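Local coordinates for protein serpin-ZX (Arabidopsis thaliana, PDB 3LE2) that inhibits target proteases such as metacaspase-9 through cleavage of its reactive center loop and covalent trapping, and limits protease-driven programmed cell death in plants, at residues V15-A20 / L371-E376. Residues are numbered along the deposited sequence; the frame is centred on the assembly and turned at random.
Sequences VSMNLA and LLVVTE
Met17 makes a small, wholly apolar helix-on-sheet contact with Leu371 and Val373, deep in the serpin body where helix 5-25 packs on strand 370-376. The two backbones stay well apart, with Met17 CA and Val373 CA 9.6 Å from each other, so the gap is spanned by side chains and no hydrogen bond crosses it. Met17 and Leu371 share the span about equally, and Val373 reaches less far. The methionine CG lies beside the backbone N (chi1 -64°), and bends at chi2 (-55°) and chi3 (-64°) fold the chain and turn the thioether end toward the strand, a direction its CB does not take.

The terminal methyl then meets Leu371 tip to tip, Met17 CE lying 4.2 Å from Leu371 CD1. Farther back along the same side chain, the sulfur rests more loosely beside one valine branch, with Met17 SD 4.5 Å from Val373 CG2. Leu371 and Val373 are two apart in the strand and both direct their CB toward the helix, so one methionine side chain meets both. Contact is light: only 96 Å² is buried between the segments, and all three residues are buried in the folded protein.

Neighbouring elements complete the packing. Ile385 of strand 382-388 touches Ser16, Met17 and Ala20, while Leu249, Leu253 and Ile256 of helix 249-258 pack against Leu371. Strand 370-376 is itself held between strands 236-243 and 382-388, antiparallel to both, and backbone hydrogen bonds pair Leu371 with Tyr241 and Val373 with Tyr239. An N-terminal helix packed through apolar side chains on strands of β-sheet B, away from the reactive center loop, is characteristic of the hydrophobic core of the serpin fold.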
loop_
_atom_site.group_PDB
_atom_site.type_symbol
_atom_site.label_atom_id
_atom_site.label_comp_id
_atom_site.label_asym_id
_atom_site.label_seq_id
_atom_site.Cartn_x
_atom_site.Cartn_y
_atom_site.Cartn_z
ATOM N N VAL A 15 -9.274 6.776 5.816
ATOM C CA VAL A 15 -8.617 6.289 7.023
ATOM C C VAL A 15 -7.191 5.843 6.685
ATOM O O VAL A 15 -6.247 6.079 7.449
ATOM C CB VAL A 15 -9.395 5.084 7.592
ATOM C CG1 VAL A 15 -8.604 4.380 8.671
ATOM C CG2 VAL A 15 -10.785 5.535 8.106
ATOM N N SER A 16 -7.036 5.214 5.523
ATOM C CA SER A 16 -5.716 4.769 5.070
ATOM C C SER A 16 -4.728 5.938 4.916
ATOM O O SER A 16 -3.548 5.807 5.230
ATOM C CB SER A 16 -5.832 3.968 3.764
ATOM O OG SER A 16 -6.341 2.660 3.992
ATOM N N MET A 17 -5.203 7.081 4.430
ATOM C CA MET A 17 -4.331 8.252 4.315
ATOM C C MET A 17 -3.904 8.751 5.688
ATOM O O MET A 17 -2.776 9.203 5.874
ATOM C CB MET A 17 -5.011 9.380 3.541
ATOM C CG MET A 17 -5.315 9.048 2.087
ATOM S SD MET A 17 -3.877 8.515 1.143
ATOM C CE MET A 17 -2.858 9.963 1.169
ATOM N N ASN A 18 -4.807 8.674 6.657
ATOM C CA ASN A 18 -4.445 9.062 8.012
ATOM C C ASN A 18 -3.444 8.058 8.609
ATOM O O ASN A 18 -2.491 8.433 9.284
ATOM C CB ASN A 18 -5.698 9.203 8.887
ATOM C CG ASN A 18 -5.419 9.920 10.194
ATOM O OD1 ASN A 18 -4.453 10.681 10.313
ATOM N ND2 ASN A 18 -6.255 9.676 11.183
ATOM N N LEU A 19 -3.663 6.776 8.346
ATOM C CA LEU A 19 -2.679 5.761 8.705
ATOM C C LEU A 19 -1.324 6.131 8.096
ATOM O O LEU A 19 -0.312 6.155 8.797
ATOM C CB LEU A 19 -3.141 4.366 8.259
ATOM C CG LEU A 19 -2.121 3.221 8.396
ATOM C CD1 LEU A 19 -1.658 3.082 9.819
ATOM C CD2 LEU A 19 -2.701 1.902 7.890
ATOM N N ALA A 20 -1.303 6.461 6.806
ATOM C CA ALA A 20 -0.051 6.881 6.166
ATOM C C ALA A 20 0.581 8.080 6.876
ATOM O O ALA A 20 1.798 8.164 7.006
ATOM C CB ALA A 20 -0.270 7.186 4.692
ATOM N N LEU A 371 3.551 12.860 -2.550
ATOM C CA LEU A 371 2.905 11.634 -2.119
ATOM C C LEU A 371 2.716 10.719 -3.299
ATOM O O LEU A 371 2.731 11.157 -4.447
ATOM C CB LEU A 371 1.537 11.902 -1.496
ATOM C CG LEU A 371 1.534 12.482 -0.090
ATOM C CD1 LEU A 371 0.113 12.792 0.331
ATOM C CD2 LEU A 371 2.211 11.507 0.885
ATOM N N LEU A 372 2.553 9.433 -2.998
ATOM C CA LEU A 372 2.352 8.393 -3.995
ATOM C C LEU A 372 1.152 7.559 -3.607
ATOM O O LEU A 372 0.974 7.229 -2.432
ATOM C CB LEU A 372 3.557 7.449 -4.037
ATOM C CG LEU A 372 4.874 7.916 -4.641
ATOM C CD1 LEU A 372 5.871 6.766 -4.588
ATOM C CD2 LEU A 372 4.649 8.386 -6.062
ATOM N N VAL A 373 0.347 7.193 -4.599
ATOM C CA VAL A 373 -0.769 6.274 -4.388
ATOM C C VAL A 373 -0.906 5.325 -5.592
ATOM O O VAL A 373 -0.894 5.761 -6.741
ATOM C CB VAL A 373 -2.107 7.031 -4.142
ATOM C CG1 VAL A 373 -3.274 6.055 -4.029
ATOM C CG2 VAL A 373 -2.011 7.900 -2.888
ATOM N N VAL A 374 -0.995 4.027 -5.328
ATOM C CA VAL A 374 -1.209 3.059 -6.392
ATOM C C VAL A 374 -2.577 2.453 -6.170
ATOM O O VAL A 374 -2.852 1.913 -5.107
ATOM C CB VAL A 374 -0.141 1.935 -6.425
ATOM C CG1 VAL A 374 -0.562 0.827 -7.400
ATOM C CG2 VAL A 374 1.235 2.490 -6.806
ATOM N N THR A 375 -3.440 2.563 -7.173
ATOM C CA THR A 375 -4.802 2.096 -7.025
ATOM C C THR A 375 -5.222 1.248 -8.193
ATOM O O THR A 375 -4.701 1.368 -9.306
ATOM C CB THR A 375 -5.797 3.256 -7.013
ATOM O OG1 THR A 375 -5.841 3.823 -8.324
ATOM C CG2 THR A 375 -5.371 4.321 -6.030
ATOM N N GLU A 376 -6.205 0.404 -7.926
ATOM C CA GLU A 376 -6.850 -0.338 -8.970
ATOM C C GLU A 376 -8.119 0.467 -9.255
ATOM O O GLU A 376 -8.961 0.674 -8.371
ATOM C CB GLU A 376 -7.109 -1.777 -8.506
ATOM C CG GLU A 376 -7.469 -2.740 -9.629
ATOM C CD GLU A 376 -8.834 -2.429 -10.232
ATOM O OE1 GLU A 376 -9.825 -2.491 -9.473
ATOM O OE2 GLU A 376 -8.910 -2.107 -11.444
#